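Local coordinates for protein oxalate--CoA ligase (Arabidopsis thaliana, PDB 5IE0) that belongs to the ANL superfamily of acyl-activating enzymes, with an AMP-binding domain followed by a smaller C-terminal domain, at residues D19-S24 / A231-A236; P85-Y90 / P211-H216. One frame throughout, in Å; residues are numbered along the deposited sequence.

Starting from the N terminus, strand 21-25 waits some 200 residues for its partner: contact 1 closes that loop when strand 231-234 lies down beside it in a four-stranded mixed sheet. Contact 2 is nested inside, joining the loop after strand 82-85, the outermost strand of a second mixed sheet, to the turn that leads into helix 215-227. That helix is followed in the chain by strand 231-234, so the later halves of the two contacts are near neighbours in sequence. Their centres are 20 Å apart, and their nearest atoms, about 4 Å apart, do not touch. Together they tie two sheets of the AMP-binding region to one helix-strand unit.

Contact 1: D19-S24 / A231-A236; sequences DRRALS and AVTLPA. With SRT (S,R meso-tartaric acid), chain D.
Arg-21 lays its guanidinium over Ala-231, whose CB sits beneath the centre of the group, 3.5 Å from CZ. The chain leaves extended, CG opposite the backbone N (chi1 -172°), and bends only at chi3, which turns the flat end across the neighbouring strand. Arg-21 NH1 donates back to Ser-24 OG of its own strand (2.9 Å), close to the guanidinium plane, and to a water that also bonds Thr-233 OG1. NE and NH2 grip the meso-tartaric acid of chain D, weakly at O3 and O41, while the bond from NH2 to O1 is the straighter; Ser-205 also takes a bond from NH2. Ala-22 O accepts from Val-232 N at 2.9 Å, the donor standing well above the carbonyl plane. Ala-22 and Leu-23 both face Leu-31 of antiparallel strand 29-32, a classic beta bulge; on the other flank strand 231-234 runs parallel, the short axes 8° apart. Leu-23 turns to the same face as Val-232; its CD1 lies 4.0 Å from Val-232 CB and equally far from Leu-234 CG, and helix 67-78 also touches this leucine. Ser-24 N donates to Val-232 O at 2.8 Å, almost in line with the C=O bond. From the opposite face Ser-24 OG also pairs with Asn-30, and Ser-24 O accepts from Leu-234 N (2.9 Å).

Contact 2: P85-Y90 / P211-H216; sequences PLNAAY and PLFHVH. With SRT (S,R meso-tartaric acid), chain C.
An Asx turn in the loop after strand 82-85 packs on a type I turn that runs into helix 215-227, and Phe-213 is the side chain inserted between them. Asn-87 CA lies 3.7 Å from the centroid of the Phe-213 ring and only 7° off its normal, a CH-pi contact over the face. The carboxamide continues outward across the same ring, its plane tilted 23° from it, and CG comes within 3.5 Å of Phe-213 CZ. Pro-211 CB covers the opposite face toward the rim, so the ring is held between the two turns. Phe-213 takes the cramped first torsion with CG between backbone N and carbonyl carbon (chi1 53°), which sends the ring toward Asn-87, while its CB rests 3.8 Å from Pro-85 CB. Asn-87 OD1 is occupied by its own loop, accepting from Ala-89 N at 2.9 Å, with the donor above the amide plane; its CB lies over the Tyr-90 ring. One water links the backbones by donating to Pro-85 O and Phe-213 O, both at 2.7 Å. The last residue of the turn, His-214, is the N-cap of helix 215-227, and one face of its ring meets O11 of the meso-tartaric acid of chain C. His-216 N donates to O2 of the same molecule (2.9 Å), which Ser-289, His-319 and Lys-500 also bind. A Pro-Leu-Phe-His turn whose last residue caps a helix beside a ligand pocket is consistent with the AMP-binding fold of the ANL superfamily.

Contact 1: D19-S24 / A231-A236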
loop_
_atom_site.group_PDB
_atom_site.type_symbol
_atom_site.label_atom_id
_atom_site.label_comp_id
_atom_site.label_asym_id
_atom_site.label_seq_id
_atom_site.Cartn_x
_atom_site.Cartn_y
_atom_site.Cartn_z
ATOM N N ASP A 19 -9.777 26.539 5.542
ATOM C CA ASP A 19 -9.459 27.137 4.246
ATOM C C ASP A 19 -8.206 26.560 3.598
ATOM O O ASP A 19 -7.843 26.947 2.488
ATOM C CB ASP A 19 -9.305 28.653 4.384
ATOM C CG ASP A 19 -10.623 29.346 4.637
ATOM O OD1 ASP A 19 -11.613 28.972 3.975
ATOM O OD2 ASP A 19 -10.673 30.256 5.492
ATOM N N ARG A 20 -7.534 25.652 4.293
ATOM C CA ARG A 20 -6.362 25.011 3.719
ATOM C C ARG A 20 -6.789 24.000 2.666
ATOM O O ARG A 20 -7.861 23.406 2.766
ATOM C CB ARG A 20 -5.525 24.337 4.799
ATOM C CG ARG A 20 -5.010 25.312 5.841
ATOM C CD ARG A 20 -3.683 24.857 6.388
ATOM N NE ARG A 20 -2.692 24.700 5.328
ATOM C CZ ARG A 20 -1.729 25.579 5.073
ATOM N NH1 ARG A 20 -1.621 26.675 5.812
ATOM N NH2 ARG A 20 -0.871 25.358 4.085
ATOM N N ARG A 21 -5.954 23.816 1.652
ATOM C CA ARG A 21 -6.263 22.876 0.583
ATOM C C ARG A 21 -6.223 21.435 1.090
ATOM O O ARG A 21 -5.306 21.042 1.808
ATOM C CB ARG A 21 -5.295 23.064 -0.582
ATOM C CG ARG A 21 -5.653 22.273 -1.820
ATOM C CD ARG A 21 -4.805 22.723 -2.992
ATOM N NE ARG A 21 -3.382 22.553 -2.717
ATOM C CZ ARG A 21 -2.671 21.502 -3.108
ATOM N NH1 ARG A 21 -3.252 20.526 -3.794
ATOM N NH2 ARG A 21 -1.380 21.428 -2.815
ATOM N N ALA A 22 -7.231 20.658 0.710
ATOM C CA ALA A 22 -7.348 19.265 1.126
ATOM C C ALA A 22 -7.182 18.309 -0.045
ATOM O O ALA A 22 -6.410 17.358 0.029
ATOM C CB ALA A 22 -8.695 19.026 1.803
ATOM N N LEU A 23 -7.921 18.553 -1.123
ATOM C CA LEU A 23 -7.982 17.594 -2.217
ATOM C C LEU A 23 -8.111 18.265 -3.581
ATOM O O LEU A 23 -9.086 18.966 -3.858
ATOM C CB LEU A 23 -9.150 16.634 -1.995
ATOM C CG LEU A 23 -9.322 15.467 -2.962
ATOM C CD1 LEU A 23 -8.160 14.489 -2.848
ATOM C CD2 LEU A 23 -10.638 14.774 -2.676
ATOM N N SER A 24 -7.111 18.044 -4.425
ATOM C CA SER A 24 -7.116 18.555 -5.785
ATOM C C SER A 24 -7.235 17.415 -6.788
ATOM O O SER A 24 -6.794 16.293 -6.533
ATOM C CB SER A 24 -5.848 19.368 -6.070
ATOM O OG SER A 24 -5.782 20.538 -5.269
ATOM N N ALA A 231 -2.405 18.565 1.987
ATOM C CA ALA A 231 -3.115 18.483 0.713
ATOM C C ALA A 231 -2.764 17.212 -0.056
ATOM O O ALA A 231 -1.651 16.692 0.041
ATOM C CB ALA A 231 -2.814 19.714 -0.142
ATOM N N VAL A 232 -3.739 16.722 -0.811
ATOM C CA VAL A 232 -3.590 15.546 -1.653
ATOM C C VAL A 232 -3.963 15.896 -3.084
ATOM O O VAL A 232 -5.002 16.495 -3.306
ATOM C CB VAL A 232 -4.497 14.392 -1.177
ATOM C CG1 VAL A 232 -4.339 13.187 -2.080
ATOM C CG2 VAL A 232 -4.195 14.035 0.261
ATOM N N THR A 233 -3.134 15.522 -4.051
ATOM C CA THR A 233 -3.490 15.732 -5.452
ATOM C C THR A 233 -3.662 14.405 -6.176
ATOM O O THR A 233 -2.824 13.509 -6.073
ATOM C CB THR A 233 -2.439 16.589 -6.195
ATOM O OG1 THR A 233 -2.376 17.891 -5.603
ATOM C CG2 THR A 233 -2.813 16.739 -7.669
ATOM N N LEU A 234 -4.775 14.281 -6.890
ATOM C CA LEU A 234 -5.046 13.111 -7.711
ATOM C C LEU A 234 -4.725 13.442 -9.159
ATOM O O LEU A 234 -5.111 14.504 -9.650
ATOM C CB LEU A 234 -6.507 12.683 -7.580
ATOM C CG LEU A 234 -7.037 12.523 -6.152
ATOM C CD1 LEU A 234 -8.506 12.146 -6.185
ATOM C CD2 LEU A 234 -6.232 11.486 -5.387
ATOM N N PRO A 235 -3.998 12.547 -9.840
ATOM C CA PRO A 235 -3.732 12.710 -11.271
ATOM C C PRO A 235 -5.023 12.850 -12.070
ATOM O O PRO A 235 -6.047 12.268 -11.700
ATOM C CB PRO A 235 -2.993 11.422 -11.640
ATOM C CG PRO A 235 -2.329 11.005 -10.367
ATOM C CD PRO A 235 -3.301 11.378 -9.277
ATOM N N ALA A 236 -4.958 13.619 -13.153
ATOM C CA ALA A 236 -6.128 13.949 -13.956
ATOM C C ALA A 236 -6.846 12.711 -14.478
ATOM O O ALA A 236 -8.073 12.695 -14.579
ATOM C CB ALA A 236 -5.723 14.848 -15.120
HETATM O O1 SRT D . 0.639 22.629 -0.615
HETATM O O11 SRT D . 1.407 24.676 -0.519
HETATM C C1 SRT D . 0.435 23.871 -0.556
HETATM C C2 SRT D . -0.985 24.391 -0.537
HETATM O O2 SRT D . -1.208 25.115 0.649
HETATM C C3 SRT D . -1.195 25.300 -1.725
HETATM O O3 SRT D . -1.107 24.550 -2.915
HETATM C C4 SRT D . -2.568 25.925 -1.623
HETATM O O4 SRT D . -2.824 26.742 -0.699
HETATM O O41 SRT D . -3.452 25.626 -2.463
HETATM O O HOH W 1 -1.432 18.056 -3.086
#

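Contact 2: P85-Y90 / P211-H216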
loop_
_atom_site.group_PDB
_atom_site.type_symbol
_atom_site.label_atom_id
_atom_site.label_comp_id
_atom_site.label_asym_id
_atom_site.label_seq_id
_atom_site.Cartn_x
_atom_site.Cartn_y
_atom_site.Cartn_z
ATOM N N PRO A 85 -13.577 -0.949 -0.782
ATOM C CA PRO A 85 -13.031 -0.544 -2.080
ATOM C C PRO A 85 -12.559 -1.753 -2.873
ATOM O O PRO A 85 -11.928 -2.649 -2.316
ATOM C CB PRO A 85 -11.859 0.370 -1.706
ATOM C CG PRO A 85 -11.501 -0.008 -0.315
ATOM C CD PRO A 85 -12.773 -0.440 0.342
ATOM N N LEU A 86 -12.856 -1.761 -4.166
ATOM C CA LEU A 86 -12.534 -2.898 -5.018
ATOM C C LEU A 86 -11.835 -2.466 -6.304
ATOM O O LEU A 86 -12.121 -1.401 -6.850
ATOM C CB LEU A 86 -13.808 -3.679 -5.349
ATOM C CG LEU A 86 -14.509 -4.350 -4.165
ATOM C CD1 LEU A 86 -15.818 -4.994 -4.600
ATOM C CD2 LEU A 86 -13.588 -5.378 -3.532
ATOM N N ASN A 87 -10.908 -3.301 -6.764
ATOM C CA ASN A 87 -10.200 -3.092 -8.018
ATOM C C ASN A 87 -11.169 -2.976 -9.189
ATOM O O ASN A 87 -11.924 -3.905 -9.474
ATOM C CB ASN A 87 -9.220 -4.246 -8.252
ATOM C CG ASN A 87 -8.275 -4.000 -9.414
ATOM O OD1 ASN A 87 -8.497 -3.120 -10.246
ATOM N ND2 ASN A 87 -7.210 -4.794 -9.479
ATOM N N ALA A 88 -11.114 -1.848 -9.889
ATOM C CA ALA A 88 -12.024 -1.595 -11.002
ATOM C C ALA A 88 -11.789 -2.537 -12.185
ATOM O O ALA A 88 -12.665 -2.702 -13.032
ATOM C CB ALA A 88 -11.907 -0.147 -11.453
ATOM N N ALA A 89 -10.613 -3.157 -12.233
ATOM C CA ALA A 89 -10.255 -4.024 -13.351
ATOM C C ALA A 89 -10.712 -5.471 -13.149
ATOM O O ALA A 89 -10.448 -6.330 -13.991
ATOM C CB ALA A 89 -8.750 -3.980 -13.585
ATOM N N TYR A 90 -11.403 -5.731 -12.042
ATOM C CA TYR A 90 -11.949 -7.057 -11.761
ATOM C C TYR A 90 -12.953 -7.499 -12.823
ATOM O O TYR A 90 -13.652 -6.673 -13.411
ATOM C CB TYR A 90 -12.643 -7.078 -10.395
ATOM C CG TYR A 90 -11.743 -7.283 -9.196
ATOM C CD1 TYR A 90 -10.509 -7.913 -9.314
ATOM C CD2 TYR A 90 -12.138 -6.849 -7.937
ATOM C CE1 TYR A 90 -9.690 -8.099 -8.204
ATOM C CE2 TYR A 90 -11.331 -7.028 -6.827
ATOM C CZ TYR A 90 -10.110 -7.654 -6.964
ATOM O OH TYR A 90 -9.314 -7.830 -5.854
ATOM N N PRO A 211 -2.874 2.769 -6.257
ATOM C CA PRO A 211 -4.319 2.513 -6.183
ATOM C C PRO A 211 -4.875 2.740 -4.780
ATOM O O PRO A 211 -4.281 2.287 -3.801
ATOM C CB PRO A 211 -4.440 1.040 -6.597
ATOM C CG PRO A 211 -3.071 0.466 -6.431
ATOM C CD PRO A 211 -2.129 1.588 -6.727
ATOM N N LEU A 212 -5.999 3.441 -4.684
ATOM C CA LEU A 212 -6.572 3.760 -3.380
ATOM C C LEU A 212 -7.432 2.625 -2.815
ATOM O O LEU A 212 -8.079 2.791 -1.779
ATOM C CB LEU A 212 -7.389 5.050 -3.465
ATOM C CG LEU A 212 -6.571 6.328 -3.682
ATOM C CD1 LEU A 212 -7.486 7.509 -3.985
ATOM C CD2 LEU A 212 -5.693 6.618 -2.469
ATOM N N PHE A 213 -7.432 1.470 -3.476
ATOM C CA PHE A 213 -8.138 0.316 -2.925
ATOM C C PHE A 213 -7.187 -0.654 -2.204
ATOM O O PHE A 213 -7.572 -1.769 -1.854
ATOM C CB PHE A 213 -8.949 -0.407 -4.013
ATOM C CG PHE A 213 -8.161 -0.792 -5.237
ATOM C CD1 PHE A 213 -7.450 -1.981 -5.279
ATOM C CD2 PHE A 213 -8.173 0.012 -6.365
ATOM C CE1 PHE A 213 -6.740 -2.344 -6.410
ATOM C CE2 PHE A 213 -7.470 -0.347 -7.504
ATOM C CZ PHE A 213 -6.752 -1.526 -7.526
ATOM N N HIS A 214 -5.950 -0.212 -1.986
ATOM C CA HIS A 214 -5.016 -0.893 -1.087
ATOM C C HIS A 214 -4.576 0.101 -0.009
ATOM O O HIS A 214 -4.679 1.305 -0.212
ATOM C CB HIS A 214 -3.813 -1.446 -1.853
ATOM C CG HIS A 214 -4.151 -2.581 -2.769
ATOM N ND1 HIS A 214 -4.721 -3.752 -2.321
ATOM C CD2 HIS A 214 -3.994 -2.727 -4.107
ATOM C CE1 HIS A 214 -4.904 -4.571 -3.342
ATOM N NE2 HIS A 214 -4.471 -3.974 -4.436
ATOM N N VAL A 215 -4.104 -0.388 1.138
ATOM C CA VAL A 215 -3.869 0.503 2.275
ATOM C C VAL A 215 -2.652 1.425 2.129
ATOM O O VAL A 215 -2.579 2.442 2.810
ATOM C CB VAL A 215 -3.723 -0.282 3.606
ATOM C CG1 VAL A 215 -5.055 -0.869 4.022
ATOM C CG2 VAL A 215 -2.681 -1.372 3.487
ATOM N N HIS A 216 -1.701 1.093 1.260
ATOM C CA HIS A 216 -0.545 1.980 1.091
ATOM C C HIS A 216 -1.000 3.350 0.580
ATOM O O HIS A 216 -0.770 4.367 1.229
ATOM C CB HIS A 216 0.494 1.363 0.147
ATOM C CG HIS A 216 1.758 2.162 0.026
ATOM N ND1 HIS A 216 2.919 1.636 -0.500
ATOM C CD2 HIS A 216 2.042 3.447 0.345
ATOM C CE1 HIS A 216 3.862 2.560 -0.497
ATOM N NE2 HIS A 216 3.354 3.671 0.008
HETATM O O1 SRT C . -1.234 -4.994 0.443
HETATM O O11 SRT C . -1.562 -3.791 -1.351
HETATM C C1 SRT C . -1.083 -3.918 -0.199
HETATM C C2 SRT C . -0.304 -2.765 0.390
HETATM O O2 SRT C . -1.155 -1.736 0.817
HETATM C C3 SRT C . 0.587 -3.272 1.490
HETATM O O3 SRT C . 1.711 -3.790 0.831
HETATM C C4 SRT C . 1.019 -2.142 2.397
HETATM O O4 SRT C . 0.375 -1.897 3.446
HETATM O O41 SRT C . 2.026 -1.447 2.111
HETATM O O HOH W 2 -9.422 -3.666 -2.405
#